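Local coordinates for putative hydrolase (Acinetobacter sp. NBRC 100985, PDB 4XUK), which probably hydrolyses organophosphate triesters and lactones, as a two-zinc enzyme of the metallo-beta-lactamase superfamily, at residues V14-L19 with I213-D218; Y7-G12 with P269-T274; Q166-Y171 with Q175-Y180; T107-D112 with V130-D135; K44-D49 with H221-Q226. The protein carries 2 engineered substitutions. All coordinates share one frame; numbering follows the deposited sequence.

Contact 1 (V14-L19 with I213-D218); sequences VQITAL and IVFIGD. With ZN (zinc ion), chain D; ZN (zinc ion), chain C.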
# COMPACT_ATOMS: atom_id res chain seq x y z
N VAL A 14 5.91 -9.85 17.87
CA VAL A 14 4.48 -9.91 17.62
C VAL A 14 4.19 -9.81 16.13
O VAL A 14 4.78 -9.00 15.43
CB VAL A 14 3.75 -8.78 18.36
CG1 VAL A 14 2.23 -8.84 18.12
CG2 VAL A 14 4.06 -8.86 19.84
N GLN A 15 3.29 -10.66 15.64
CA GLN A 15 2.86 -10.56 14.26
C GLN A 15 1.43 -10.05 14.24
O GLN A 15 0.56 -10.60 14.91
CB GLN A 15 2.95 -11.91 13.55
CG GLN A 15 2.47 -11.86 12.10
CD GLN A 15 2.60 -13.19 11.37
OE1 GLN A 15 1.98 -14.18 11.74
NE2 GLN A 15 3.41 -13.21 10.32
N ILE A 16 1.22 -8.97 13.50
CA ILE A 16 -0.12 -8.45 13.29
C ILE A 16 -0.51 -8.73 11.84
O ILE A 16 0.23 -8.41 10.92
CB ILE A 16 -0.17 -6.94 13.55
CG1 ILE A 16 0.18 -6.67 15.02
CG2 ILE A 16 -1.55 -6.38 13.21
CD1 ILE A 16 0.50 -5.21 15.34
N THR A 17 -1.67 -9.36 11.64
CA THR A 17 -2.14 -9.64 10.30
C THR A 17 -3.30 -8.71 9.96
O THR A 17 -4.35 -8.76 10.61
CB THR A 17 -2.63 -11.09 10.18
OG1 THR A 17 -1.63 -11.98 10.71
CG2 THR A 17 -2.89 -11.44 8.72
N ALA A 18 -3.11 -7.88 8.94
CA ALA A 18 -4.20 -7.03 8.45
C ALA A 18 -5.11 -7.92 7.64
O ALA A 18 -4.63 -8.71 6.82
CB ALA A 18 -3.66 -5.90 7.60
N LEU A 19 -6.42 -7.80 7.87
CA LEU A 19 -7.41 -8.60 7.15
C LEU A 19 -8.45 -7.70 6.50
O LEU A 19 -9.06 -6.85 7.17
CB LEU A 19 -8.12 -9.55 8.12
CG LEU A 19 -7.23 -10.56 8.84
CD1 LEU A 19 -8.06 -11.41 9.82
CD2 LEU A 19 -6.51 -11.44 7.82
N ILE A 213 1.74 0.03 19.19
CA ILE A 213 0.76 -0.06 18.11
C ILE A 213 -0.60 0.31 18.65
O ILE A 213 -1.05 -0.27 19.65
CB ILE A 213 0.69 -1.48 17.54
CG1 ILE A 213 2.07 -1.92 17.04
CG2 ILE A 213 -0.33 -1.55 16.41
CD1 ILE A 213 2.57 -3.18 17.72
N VAL A 214 -1.26 1.29 18.03
CA VAL A 214 -2.62 1.63 18.45
C VAL A 214 -3.63 1.16 17.41
O VAL A 214 -3.54 1.52 16.24
CB VAL A 214 -2.81 3.13 18.75
CG1 VAL A 214 -4.20 3.38 19.32
CG2 VAL A 214 -1.73 3.62 19.73
N PHE A 215 -4.57 0.33 17.84
CA PHE A 215 -5.63 -0.09 16.96
C PHE A 215 -6.75 0.90 17.20
O PHE A 215 -7.48 0.80 18.19
CB PHE A 215 -6.04 -1.53 17.29
CG PHE A 215 -4.91 -2.52 17.10
CD1 PHE A 215 -3.91 -2.66 18.06
CD2 PHE A 215 -4.83 -3.29 15.95
CE1 PHE A 215 -2.87 -3.55 17.87
CE2 PHE A 215 -3.78 -4.18 15.76
CZ PHE A 215 -2.81 -4.31 16.72
N ILE A 216 -6.87 1.88 16.30
CA ILE A 216 -7.63 3.11 16.60
C ILE A 216 -9.14 3.04 16.42
O ILE A 216 -9.85 3.93 16.89
CB ILE A 216 -7.12 4.31 15.77
CG1 ILE A 216 -7.26 4.05 14.27
CG2 ILE A 216 -5.68 4.61 16.12
CD1 ILE A 216 -7.16 5.33 13.43
N GLY A 217 -9.62 2.02 15.72
CA GLY A 217 -11.04 1.95 15.44
C GLY A 217 -11.48 3.09 14.53
O GLY A 217 -10.71 3.55 13.68
N ASP A 218 -12.70 3.56 14.72
CA ASP A 218 -13.31 4.51 13.80
C ASP A 218 -13.23 5.97 14.23
O ASP A 218 -14.21 6.70 14.13
CB ASP A 218 -14.77 4.14 13.57
CG ASP A 218 -14.94 2.97 12.64
OD1 ASP A 218 -13.95 2.25 12.38
OD2 ASP A 218 -16.06 2.79 12.14
ZN ZN D . -18.30 2.73 13.09
ZN ZN C . -16.74 1.22 10.87
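The core between the two beta sheets of the metallo-beta-lactamase sandwich is illustrated by Ile-16, which reaches out of one sheet to meet Ile-213 and Phe-215 of the other. The joint is wholly apolar and buried. The two isoleucines approach tip to tip, with Ile-16 CD1 lying 3.8 Å from Ile-213 CD1. Ile-16 CD1 also comes within 3.7 Å of Phe-215 CZ; the two side chains come from opposite directions and the methyl meets the ring obliquely. The extended chi2 of Ile-16, 166°, carries CD1 out to where it touches both Ile-213 and Phe-215. The second branch of Ile-16, CG2, touches the ring at Phe-215 CE2 (4.0 Å). A short way beyond the phenylalanine the chain arrives at the active site: Asp-218 OD2 bridges the two zinc ions, at 2.1 Å from the one of chain C and 2.4 Å from the one of chain D. His-108, His-110 and His-197 complete the site of the chain D zinc, and Asp-112, His-113 and His-265 that of the chain C zinc. Strand 14-26 runs between strands 6-11 and 54-64, whereas strand 211-215 is flanked by 202-208 and 260-262; Phe-215 also packs on Val-63 and Ala-262.

Contact 2 (Y7-G12 with P269-T274); sequences YQYQAG and PGIGHT. Engineered in segment 269-274: Thr-274 (natural residue Ile).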
# COMPACT_ATOMS: atom_id res chain seq x y z
N TYR A 7 -2.13 -9.20 5.11
CA TYR A 7 -0.77 -8.69 5.09
C TYR A 7 -0.18 -8.90 6.46
O TYR A 7 -0.85 -8.68 7.48
CB TYR A 7 -0.74 -7.20 4.72
CG TYR A 7 0.68 -6.67 4.75
CD1 TYR A 7 1.53 -6.83 3.66
CD2 TYR A 7 1.19 -6.05 5.89
CE1 TYR A 7 2.84 -6.37 3.69
CE2 TYR A 7 2.49 -5.60 5.93
CZ TYR A 7 3.30 -5.76 4.82
OH TYR A 7 4.60 -5.31 4.86
N GLN A 8 1.09 -9.31 6.51
CA GLN A 8 1.73 -9.59 7.79
C GLN A 8 2.67 -8.46 8.19
O GLN A 8 3.64 -8.19 7.48
CB GLN A 8 2.53 -10.90 7.73
CG GLN A 8 1.74 -12.14 7.27
CD GLN A 8 0.73 -12.63 8.30
OE1 GLN A 8 0.44 -11.97 9.30
NE2 GLN A 8 0.19 -13.83 8.04
N TYR A 9 2.38 -7.82 9.31
CA TYR A 9 3.25 -6.77 9.85
C TYR A 9 3.94 -7.30 11.11
O TYR A 9 3.28 -7.78 12.03
CB TYR A 9 2.44 -5.50 10.17
CG TYR A 9 3.27 -4.40 10.79
CD1 TYR A 9 4.09 -3.61 10.00
CD2 TYR A 9 3.25 -4.17 12.16
CE1 TYR A 9 4.87 -2.61 10.56
CE2 TYR A 9 4.03 -3.17 12.73
CZ TYR A 9 4.83 -2.39 11.91
OH TYR A 9 5.61 -1.40 12.46
N GLN A 10 5.27 -7.22 11.14
CA GLN A 10 6.01 -7.73 12.29
C GLN A 10 6.43 -6.60 13.24
O GLN A 10 7.06 -5.63 12.82
CB GLN A 10 7.25 -8.50 11.84
CG GLN A 10 7.89 -9.34 12.95
CD GLN A 10 7.14 -10.64 13.22
OE1 GLN A 10 6.45 -11.16 12.34
NE2 GLN A 10 7.27 -11.16 14.44
N ALA A 11 6.07 -6.75 14.50
CA ALA A 11 6.47 -5.79 15.52
C ALA A 11 7.25 -6.54 16.58
O ALA A 11 6.69 -6.96 17.60
CB ALA A 11 5.26 -5.12 16.13
N GLY A 12 8.55 -6.71 16.34
CA GLY A 12 9.38 -7.47 17.26
C GLY A 12 8.92 -8.91 17.32
O GLY A 12 8.91 -9.60 16.30
N PRO A 269 -3.43 -2.32 3.78
CA PRO A 269 -3.63 -3.00 5.07
C PRO A 269 -4.07 -2.12 6.25
O PRO A 269 -4.42 -2.68 7.30
CB PRO A 269 -2.24 -3.60 5.36
CG PRO A 269 -1.30 -2.76 4.58
CD PRO A 269 -2.03 -2.39 3.34
N GLY A 270 -4.07 -0.79 6.10
CA GLY A 270 -4.55 0.07 7.17
C GLY A 270 -3.55 0.27 8.30
O GLY A 270 -3.92 0.70 9.40
N ILE A 271 -2.29 -0.05 8.02
CA ILE A 271 -1.23 0.06 9.02
C ILE A 271 -0.23 1.12 8.55
O ILE A 271 0.19 1.15 7.39
CB ILE A 271 -0.52 -1.31 9.21
CG1 ILE A 271 -1.53 -2.39 9.64
CG2 ILE A 271 0.60 -1.21 10.24
CD1 ILE A 271 -0.90 -3.80 9.77
N GLY A 272 0.13 2.02 9.45
CA GLY A 272 1.00 3.13 9.08
C GLY A 272 1.26 4.05 10.26
O GLY A 272 1.13 3.64 11.41
N HIS A 273 1.63 5.29 9.96
CA HIS A 273 1.95 6.26 10.99
C HIS A 273 1.37 7.61 10.56
O HIS A 273 1.03 7.78 9.39
CB HIS A 273 3.46 6.39 11.12
CG HIS A 273 4.14 5.13 11.56
ND1 HIS A 273 4.47 4.11 10.69
CD2 HIS A 273 4.57 4.73 12.79
CE1 HIS A 273 5.07 3.14 11.36
NE2 HIS A 273 5.15 3.50 12.63
N THR A 274 1.24 8.55 11.50
CA THR A 274 0.80 9.88 11.10
C THR A 274 1.86 10.95 11.34
O THR A 274 2.49 11.01 12.40
CB THR A 274 -0.57 10.30 11.71
OG1 THR A 274 -0.48 11.60 12.32
CG2 THR A 274 -1.03 9.32 12.72
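The Tyr-9 ring carries Ile-271 CG2 over the centre of one face, a CH-pi contact 4.2 Å from the centroid and 12° off the ring normal. The Tyr-7 ring meets Pro-269 CB only obliquely and makes an edge-to-face pair with Phe-289. Ile-271 and Tyr-9 cross obliquely, and both isoleucine branches share the work: CG2 lies on the ring, while Ile-271 CD1 sits 3.8 Å from Tyr-9 CB. Two residues earlier in each segment, Tyr-7 CB rests 4.0 Å from Pro-269 CB, the proline following a cis peptide bond. With CG of Tyr-9 anti to the backbone N, chi1 of 178° sets the ring beneath Ile-271 CG2, and the hydroxyl bonds to Glu-211. The hydroxyl of Tyr-7 is held by the backbone N of Lys-290. His-273 stacks on Tyr-47 of the second subunit. The contact thus joins strand 6-11, outermost in its sheet within this chain and beside strand 14-26, to strand 271-275 and the loop before it; strand 271-275 lies between 260-262 and 283-286 in the other sheet.

Contact 3 (Q166-Y171 with Q175-Y180); sequences QAIAPY and QRFKTY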
# COMPACT_ATOMS: atom_id res chain seq x y z
N GLN A 166 -27.98 -10.44 17.01
CA GLN A 166 -27.77 -11.69 16.33
C GLN A 166 -26.31 -12.14 16.31
O GLN A 166 -26.04 -13.27 16.43
CB GLN A 166 -28.40 -11.70 14.94
CG GLN A 166 -27.81 -10.72 13.97
CD GLN A 166 -26.61 -11.22 13.19
OE1 GLN A 166 -25.65 -10.51 12.92
NE2 GLN A 166 -26.69 -12.44 12.82
N ALA A 167 -25.39 -11.23 16.20
CA ALA A 167 -23.98 -11.60 16.14
C ALA A 167 -23.49 -12.09 17.49
O ALA A 167 -22.74 -13.06 17.57
CB ALA A 167 -23.16 -10.43 15.67
N ILE A 168 -23.91 -11.41 18.55
CA ILE A 168 -23.35 -11.68 19.88
C ILE A 168 -24.08 -12.77 20.65
O ILE A 168 -23.54 -13.32 21.61
CB ILE A 168 -23.27 -10.41 20.74
CG1 ILE A 168 -24.67 -9.94 21.16
CG2 ILE A 168 -22.52 -9.30 20.00
CD1 ILE A 168 -24.62 -8.77 22.12
N ALA A 169 -25.32 -13.06 20.26
CA ALA A 169 -26.12 -14.12 20.87
C ALA A 169 -25.39 -15.46 21.06
O ALA A 169 -25.46 -16.04 22.15
CB ALA A 169 -27.44 -14.32 20.10
N PRO A 170 -24.69 -15.96 20.02
CA PRO A 170 -23.96 -17.23 20.19
C PRO A 170 -22.86 -17.13 21.23
O PRO A 170 -22.51 -18.15 21.84
CB PRO A 170 -23.33 -17.45 18.80
CG PRO A 170 -24.17 -16.69 17.86
CD PRO A 170 -24.60 -15.47 18.63
N TYR A 171 -22.29 -15.94 21.44
CA TYR A 171 -21.23 -15.81 22.43
C TYR A 171 -21.80 -15.63 23.84
O TYR A 171 -21.28 -16.20 24.80
CB TYR A 171 -20.26 -14.68 22.06
CG TYR A 171 -19.48 -14.98 20.81
CD1 TYR A 171 -20.04 -14.76 19.55
CD2 TYR A 171 -18.20 -15.50 20.88
CE1 TYR A 171 -19.33 -15.06 18.38
CE2 TYR A 171 -17.48 -15.79 19.72
CZ TYR A 171 -18.05 -15.57 18.48
OH TYR A 171 -17.34 -15.86 17.33
N GLN A 175 -21.41 -17.76 27.51
CA GLN A 175 -20.84 -16.92 28.57
C GLN A 175 -19.47 -16.38 28.15
O GLN A 175 -18.54 -16.26 28.96
CB GLN A 175 -20.74 -17.69 29.91
CG GLN A 175 -22.03 -18.45 30.26
CD GLN A 175 -22.08 -18.92 31.70
OE1 GLN A 175 -21.05 -19.17 32.34
NE2 GLN A 175 -23.30 -19.03 32.23
N ARG A 176 -19.36 -16.08 26.87
CA ARG A 176 -18.14 -15.53 26.28
C ARG A 176 -18.32 -14.17 25.58
O ARG A 176 -17.63 -13.83 24.66
CB ARG A 176 -17.48 -16.54 25.35
CG ARG A 176 -17.27 -17.90 25.95
CD ARG A 176 -15.89 -18.06 26.51
NE ARG A 176 -15.32 -19.19 25.89
CZ ARG A 176 -14.12 -19.30 25.34
NH1 ARG A 176 -13.22 -18.36 25.30
NH2 ARG A 176 -13.87 -20.43 24.82
N PHE A 177 -19.28 -13.41 26.06
CA PHE A 177 -19.39 -12.01 25.67
C PHE A 177 -19.23 -11.17 26.93
O PHE A 177 -20.03 -11.27 27.87
CB PHE A 177 -20.75 -11.75 25.02
CG PHE A 177 -20.95 -10.32 24.60
CD1 PHE A 177 -20.36 -9.84 23.44
CD2 PHE A 177 -21.72 -9.47 25.37
CE1 PHE A 177 -20.55 -8.52 23.06
CE2 PHE A 177 -21.91 -8.15 25.00
CZ PHE A 177 -21.33 -7.68 23.84
N LYS A 178 -18.19 -10.34 26.94
CA LYS A 178 -17.78 -9.67 28.16
C LYS A 178 -17.73 -8.17 27.92
O LYS A 178 -17.51 -7.72 26.79
CB LYS A 178 -16.38 -10.15 28.57
CG LYS A 178 -16.23 -11.66 28.68
CD LYS A 178 -17.10 -12.21 29.80
CE LYS A 178 -16.76 -13.67 30.09
NZ LYS A 178 -17.51 -14.15 31.29
N THR A 179 -17.93 -7.39 28.97
CA THR A 179 -17.69 -5.95 28.89
C THR A 179 -16.58 -5.54 29.86
O THR A 179 -16.26 -6.29 30.79
CB THR A 179 -18.97 -5.11 29.13
OG1 THR A 179 -19.41 -5.26 30.48
CG2 THR A 179 -20.08 -5.57 28.19
N TYR A 180 -15.97 -4.38 29.61
CA TYR A 180 -14.87 -3.90 30.45
C TYR A 180 -15.06 -2.42 30.78
O TYR A 180 -15.88 -1.73 30.17
CB TYR A 180 -13.51 -4.10 29.77
CG TYR A 180 -13.37 -3.36 28.46
CD1 TYR A 180 -13.11 -1.99 28.43
CD2 TYR A 180 -13.52 -4.02 27.25
CE1 TYR A 180 -13.00 -1.31 27.24
CE2 TYR A 180 -13.40 -3.35 26.04
CZ TYR A 180 -13.15 -1.99 26.05
OH TYR A 180 -13.04 -1.30 24.86
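Gln-175, with a positive phi of 61°, follows helix 151-173 as the C-prime residue of the Schellman motif that ends it beyond Tyr-171. Its own N, although near Tyr-171 O, is badly angled for a bond to it. Arg-176 closes back on the helix instead: its N donates to Tyr-171 O at 2.8 Å, with an N-H...O angle of 161°. Arg-176 O lies 3.8 Å from Tyr-171 CB, while the hydroxyl of that tyrosine bonds elsewhere, to Ile-117 O and Phe-125 N. Phe-177 supplies the apolar half of the contact. Its CG is anti to the backbone N (chi1 179°), which lays the ring across Ile-168. Ile-168 CD1 sits over one face of the Phe-177 ring, 4.1 Å from the centroid and offset toward the rim, and Ile-168 CG2 closes to 3.7 Å from Phe-177 CE1. Phe-177 CB is 4.2 Å from Tyr-171 CB. Lys-178 reaches back with NZ to Gln-175 O in a weak bond. Through Tyr-180 the strand then pairs with Val-132 and Asn-134. Here helix 151-173 ends in a Schellman motif and packs on strand 177-180, the last step of the helical crossover that leaves parallel strand 129-133.

Contact 4 (T107-D112 with V130-D135); sequences THLHPD and VYVSND. With ZN (zinc ion), chain D; ZN (zinc ion), chain C.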
# COMPACT_ATOMS: atom_id res chain seq x y z
N THR A 107 -13.83 -2.49 18.87
CA THR A 107 -13.67 -1.07 19.13
C THR A 107 -15.03 -0.44 19.43
O THR A 107 -15.13 0.47 20.25
CB THR A 107 -13.01 -0.34 17.95
OG1 THR A 107 -13.76 -0.58 16.74
CG2 THR A 107 -11.57 -0.81 17.78
N HIS A 108 -16.05 -0.95 18.76
CA HIS A 108 -17.45 -0.54 18.97
C HIS A 108 -18.36 -1.56 18.29
O HIS A 108 -17.89 -2.48 17.62
CB HIS A 108 -17.72 0.88 18.44
CG HIS A 108 -17.41 1.08 16.99
ND1 HIS A 108 -16.21 0.68 16.42
CD2 HIS A 108 -18.12 1.67 15.99
CE1 HIS A 108 -16.21 1.00 15.13
NE2 HIS A 108 -17.36 1.60 14.86
N LEU A 109 -19.67 -1.37 18.44
CA LEU A 109 -20.63 -2.37 17.98
C LEU A 109 -21.32 -2.04 16.66
O LEU A 109 -22.35 -2.65 16.34
CB LEU A 109 -21.68 -2.65 19.08
CG LEU A 109 -21.16 -3.27 20.38
CD1 LEU A 109 -22.25 -3.33 21.44
CD2 LEU A 109 -20.64 -4.67 20.11
N HIS A 110 -20.78 -1.11 15.87
CA HIS A 110 -21.29 -0.92 14.52
C HIS A 110 -21.15 -2.26 13.78
O HIS A 110 -20.19 -3.01 14.02
CB HIS A 110 -20.58 0.24 13.78
CG HIS A 110 -21.24 1.57 13.99
ND1 HIS A 110 -20.62 2.77 13.74
CD2 HIS A 110 -22.49 1.89 14.43
CE1 HIS A 110 -21.43 3.77 14.02
NE2 HIS A 110 -22.58 3.27 14.43
N PRO A 111 -22.12 -2.59 12.91
CA PRO A 111 -22.16 -3.91 12.27
C PRO A 111 -20.90 -4.27 11.47
O PRO A 111 -20.61 -5.46 11.35
CB PRO A 111 -23.37 -3.81 11.34
CG PRO A 111 -24.29 -2.84 12.08
CD PRO A 111 -23.35 -1.81 12.64
N ASP A 112 -20.19 -3.29 10.93
CA ASP A 112 -19.00 -3.60 10.14
C ASP A 112 -17.79 -3.90 11.03
O ASP A 112 -16.67 -4.08 10.55
CB ASP A 112 -18.70 -2.48 9.14
CG ASP A 112 -18.61 -1.12 9.80
OD1 ASP A 112 -19.47 -0.80 10.64
OD2 ASP A 112 -17.68 -0.38 9.46
N VAL A 130 -15.39 -12.52 23.47
CA VAL A 130 -15.56 -11.23 22.83
C VAL A 130 -15.70 -10.16 23.92
O VAL A 130 -16.47 -10.34 24.88
CB VAL A 130 -16.83 -11.26 21.94
CG1 VAL A 130 -17.12 -9.89 21.37
CG2 VAL A 130 -16.67 -12.29 20.83
N TYR A 131 -14.93 -9.09 23.77
CA TYR A 131 -14.97 -7.93 24.68
C TYR A 131 -15.37 -6.66 23.95
O TYR A 131 -14.95 -6.42 22.81
CB TYR A 131 -13.59 -7.65 25.26
CG TYR A 131 -13.08 -8.67 26.24
CD1 TYR A 131 -12.52 -9.86 25.82
CD2 TYR A 131 -13.14 -8.41 27.60
CE1 TYR A 131 -12.04 -10.79 26.74
CE2 TYR A 131 -12.67 -9.33 28.53
CZ TYR A 131 -12.11 -10.51 28.08
OH TYR A 131 -11.65 -11.41 29.01
N VAL A 132 -16.12 -5.81 24.64
CA VAL A 132 -16.44 -4.48 24.14
C VAL A 132 -16.66 -3.62 25.39
O VAL A 132 -16.89 -4.17 26.48
CB VAL A 132 -17.70 -4.52 23.24
CG1 VAL A 132 -18.94 -4.81 24.09
CG2 VAL A 132 -17.85 -3.24 22.42
N SER A 133 -16.57 -2.30 25.27
CA SER A 133 -16.65 -1.48 26.48
C SER A 133 -18.04 -1.51 27.12
O SER A 133 -19.06 -1.68 26.43
CB SER A 133 -16.25 -0.03 26.20
OG SER A 133 -17.34 0.71 25.68
N ASN A 134 -18.06 -1.36 28.42
CA ASN A 134 -19.27 -1.20 29.20
C ASN A 134 -20.22 -0.14 28.64
O ASN A 134 -21.37 -0.39 28.43
CB ASN A 134 -18.94 -0.91 30.68
CG ASN A 134 -18.08 0.35 30.88
OD1 ASN A 134 -17.41 0.83 30.00
ND2 ASN A 134 -18.10 0.87 32.07
N ASP A 135 -19.67 1.02 28.37
CA ASP A 135 -20.44 2.14 27.83
C ASP A 135 -21.05 1.78 26.47
O ASP A 135 -22.18 2.16 26.17
CB ASP A 135 -19.55 3.39 27.68
CG ASP A 135 -19.07 3.94 29.01
OD1 ASP A 135 -19.60 3.53 30.06
OD2 ASP A 135 -18.17 4.80 29.00
ZN ZN D . -18.30 2.73 13.09
ZN ZN C . -16.74 1.22 10.87
O HOH W 1 -15.73 -0.59 23.02
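The backbones pass closest at His-108 and Val-132, with CA atoms 6.6 Å apart; beside them a water accepts from Ser-133 N (2.9 Å) and lies 3.0 Å from Thr-107 O. Next to this bridge Leu-109 and Val-132 cross at about a right angle. Val-132 CG2 does the touching, 3.9 Å from both Leu-109 CG and Leu-109 CD2. The CB of His-108 points away from strand 129-133. His-108 ND1 donates to Thr-107 OG1 at 2.8 Å, in the plane of the imidazole, which helps to fix the ring's rotation while His-108 NE2 binds the zinc ion of chain D at 2.3 Å. Thr-107, a second-shell residue, is itself bonded through OG1 to Asp-73. His-110 ND1 joins the same zinc, and Asp-112 OD2 binds the zinc ion of chain C, so the loop, continued by His-113, is the HxHxDH motif of the superfamily. It follows strand 103-105 and leads into helix 111-114; Val-132 belongs to the adjacent parallel strand 129-133, and Leu-109 also packs on Ile-164 of helix 151-173.

Contact 5 (K44-D49 with H221-Q226); sequences KKYYAD and HSHTVQ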
# COMPACT_ATOMS: atom_id res chain seq x y z
N LYS A 44 -9.18 15.21 -5.12
CA LYS A 44 -8.41 15.30 -6.35
C LYS A 44 -6.91 15.26 -6.07
O LYS A 44 -6.15 14.67 -6.85
CB LYS A 44 -8.77 16.56 -7.13
CG LYS A 44 -10.08 16.47 -7.89
CD LYS A 44 -10.45 17.84 -8.46
CE LYS A 44 -11.54 17.74 -9.51
NZ LYS A 44 -12.85 18.23 -8.99
N LYS A 45 -6.47 15.88 -4.98
CA LYS A 45 -5.05 15.83 -4.61
C LYS A 45 -4.62 14.38 -4.41
O LYS A 45 -3.51 13.99 -4.80
CB LYS A 45 -4.80 16.65 -3.34
CG LYS A 45 -3.61 16.16 -2.50
CD LYS A 45 -3.48 16.95 -1.19
CE LYS A 45 -2.39 16.37 -0.30
NZ LYS A 45 -2.29 17.04 1.03
N TYR A 46 -5.49 13.58 -3.81
CA TYR A 46 -5.15 12.19 -3.50
C TYR A 46 -5.61 11.24 -4.59
O TYR A 46 -5.63 10.02 -4.38
CB TYR A 46 -5.77 11.77 -2.17
CG TYR A 46 -5.11 12.37 -0.94
CD1 TYR A 46 -4.00 11.76 -0.35
CD2 TYR A 46 -5.61 13.51 -0.34
CE1 TYR A 46 -3.41 12.29 0.79
CE2 TYR A 46 -5.04 14.05 0.79
CZ TYR A 46 -3.94 13.43 1.35
OH TYR A 46 -3.37 13.98 2.49
N TYR A 47 -5.97 11.78 -5.76
CA TYR A 47 -6.44 10.98 -6.88
C TYR A 47 -7.51 9.97 -6.43
O TYR A 47 -7.38 8.76 -6.62
CB TYR A 47 -5.25 10.30 -7.55
CG TYR A 47 -4.35 11.30 -8.26
CD1 TYR A 47 -3.37 12.00 -7.57
CD2 TYR A 47 -4.51 11.55 -9.61
CE1 TYR A 47 -2.56 12.91 -8.21
CE2 TYR A 47 -3.71 12.45 -10.26
CZ TYR A 47 -2.74 13.12 -9.56
OH TYR A 47 -1.94 14.02 -10.23
N ALA A 48 -8.54 10.51 -5.80
CA ALA A 48 -9.57 9.72 -5.14
C ALA A 48 -10.94 10.31 -5.41
O ALA A 48 -11.89 10.04 -4.65
CB ALA A 48 -9.30 9.69 -3.62
N ASP A 49 -11.03 11.12 -6.44
CA ASP A 49 -12.25 11.84 -6.79
C ASP A 49 -13.12 11.10 -7.80
O ASP A 49 -13.62 11.67 -8.71
CB ASP A 49 -11.93 13.24 -7.31
CG ASP A 49 -13.09 14.25 -7.10
OD1 ASP A 49 -13.90 14.10 -6.18
OD2 ASP A 49 -13.18 15.18 -7.89
N HIS A 221 -12.27 8.02 9.02
CA HIS A 221 -12.86 7.25 7.93
C HIS A 221 -12.21 7.48 6.57
O HIS A 221 -12.74 7.03 5.55
CB HIS A 221 -14.36 7.54 7.82
CG HIS A 221 -15.18 6.88 8.88
ND1 HIS A 221 -15.08 7.23 10.21
CD2 HIS A 221 -16.08 5.87 8.81
CE1 HIS A 221 -15.90 6.47 10.92
NE2 HIS A 221 -16.51 5.64 10.09
N SER A 222 -11.08 8.16 6.54
CA SER A 222 -10.47 8.53 5.27
C SER A 222 -9.02 8.91 5.49
O SER A 222 -8.69 9.44 6.56
CB SER A 222 -11.24 9.71 4.65
OG SER A 222 -11.22 10.84 5.52
N HIS A 223 -8.14 8.64 4.52
CA HIS A 223 -6.76 9.09 4.62
C HIS A 223 -6.60 10.43 3.92
O HIS A 223 -5.48 10.95 3.82
CB HIS A 223 -5.79 8.06 4.01
CG HIS A 223 -5.99 7.84 2.55
ND1 HIS A 223 -7.19 7.41 2.03
CD2 HIS A 223 -5.15 7.98 1.49
CE1 HIS A 223 -7.09 7.30 0.71
NE2 HIS A 223 -5.86 7.65 0.36
N THR A 224 -7.71 10.98 3.44
CA THR A 224 -7.71 12.15 2.58
C THR A 224 -8.30 13.37 3.30
O THR A 224 -7.56 14.15 3.90
CB THR A 224 -8.48 11.89 1.26
OG1 THR A 224 -9.83 11.50 1.55
CG2 THR A 224 -7.82 10.76 0.49
N VAL A 225 -9.62 13.52 3.24
CA VAL A 225 -10.30 14.68 3.82
C VAL A 225 -9.95 14.88 5.29
O VAL A 225 -9.60 15.99 5.71
CB VAL A 225 -11.84 14.55 3.68
CG1 VAL A 225 -12.54 15.71 4.37
CG2 VAL A 225 -12.25 14.50 2.21
N GLN A 226 -10.03 13.80 6.08
CA GLN A 226 -9.88 13.94 7.52
C GLN A 226 -8.43 13.96 8.00
O GLN A 226 -8.16 14.04 9.21
CB GLN A 226 -10.69 12.87 8.25
CG GLN A 226 -12.18 12.98 8.00
CD GLN A 226 -12.91 11.75 8.46
OE1 GLN A 226 -12.63 10.64 8.00
NE2 GLN A 226 -13.84 11.92 9.39
O HOH W 2 -2.84 11.64 4.16
O HOH W 3 -5.82 7.58 -2.64
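Behind the packing of Tyr-46 on Thr-224, Gln-226 OE1 is gripped by two donors, His-221 N at 2.8 Å and Ser-222 OG at 2.9 Å. Gln-226 N in turn bonds to Ser-222 OG, so the turn leading into helix 225-228 is locked from within. Across the contact, Tyr-46 offers one ring face to Thr-224 CA, which lies 4.0 Å from the centroid and toward the rim. Thr-224 CG2, anti to its carbonyl carbon, slides in over Tyr-46 CG at 3.5 Å and also sits over the centre of the His-223 ring. That imidazole meets the tyrosine obliquely, with the planes at 66°. Two waters fasten the margins. One donates to both Tyr-46 OH (2.9 Å) and His-223 O (2.7 Å), and the other spans Tyr-46 O and His-223 NE2. Asp-228 is a further partner of Tyr-46 OH. Tyr-46 follows helix 36-45, whose Schellman turn has Tyr-47 as C-prime residue, and the contact sets the end of that helix against the start of helix 225-228; Tyr-46 also packs on Ile-285 of the second subunit.

How the contacts relate
Read from the N terminus, strand 6-11 opens contact 2, the widest loop, which closes only at 269-274 and holds all the others within it. Strand 14-26 opens contact 1 and the end of helix 36-45 opens contact 5; these two cross, because 213-218 returns before 221-226. Inside both, contact 4 closes at 130-135 and then contact 3 at 175-180, in series and joined by the pairing of strands 129-133 and 177-180. Contacts 1 and 2 fasten the two sheets to each other; contact 5 joins the end of helix 36-45 to the turn before helix 225-228. Contacts 1 and 4 converge on the two zinc ions. Contacts 2 and 5 both face the second subunit.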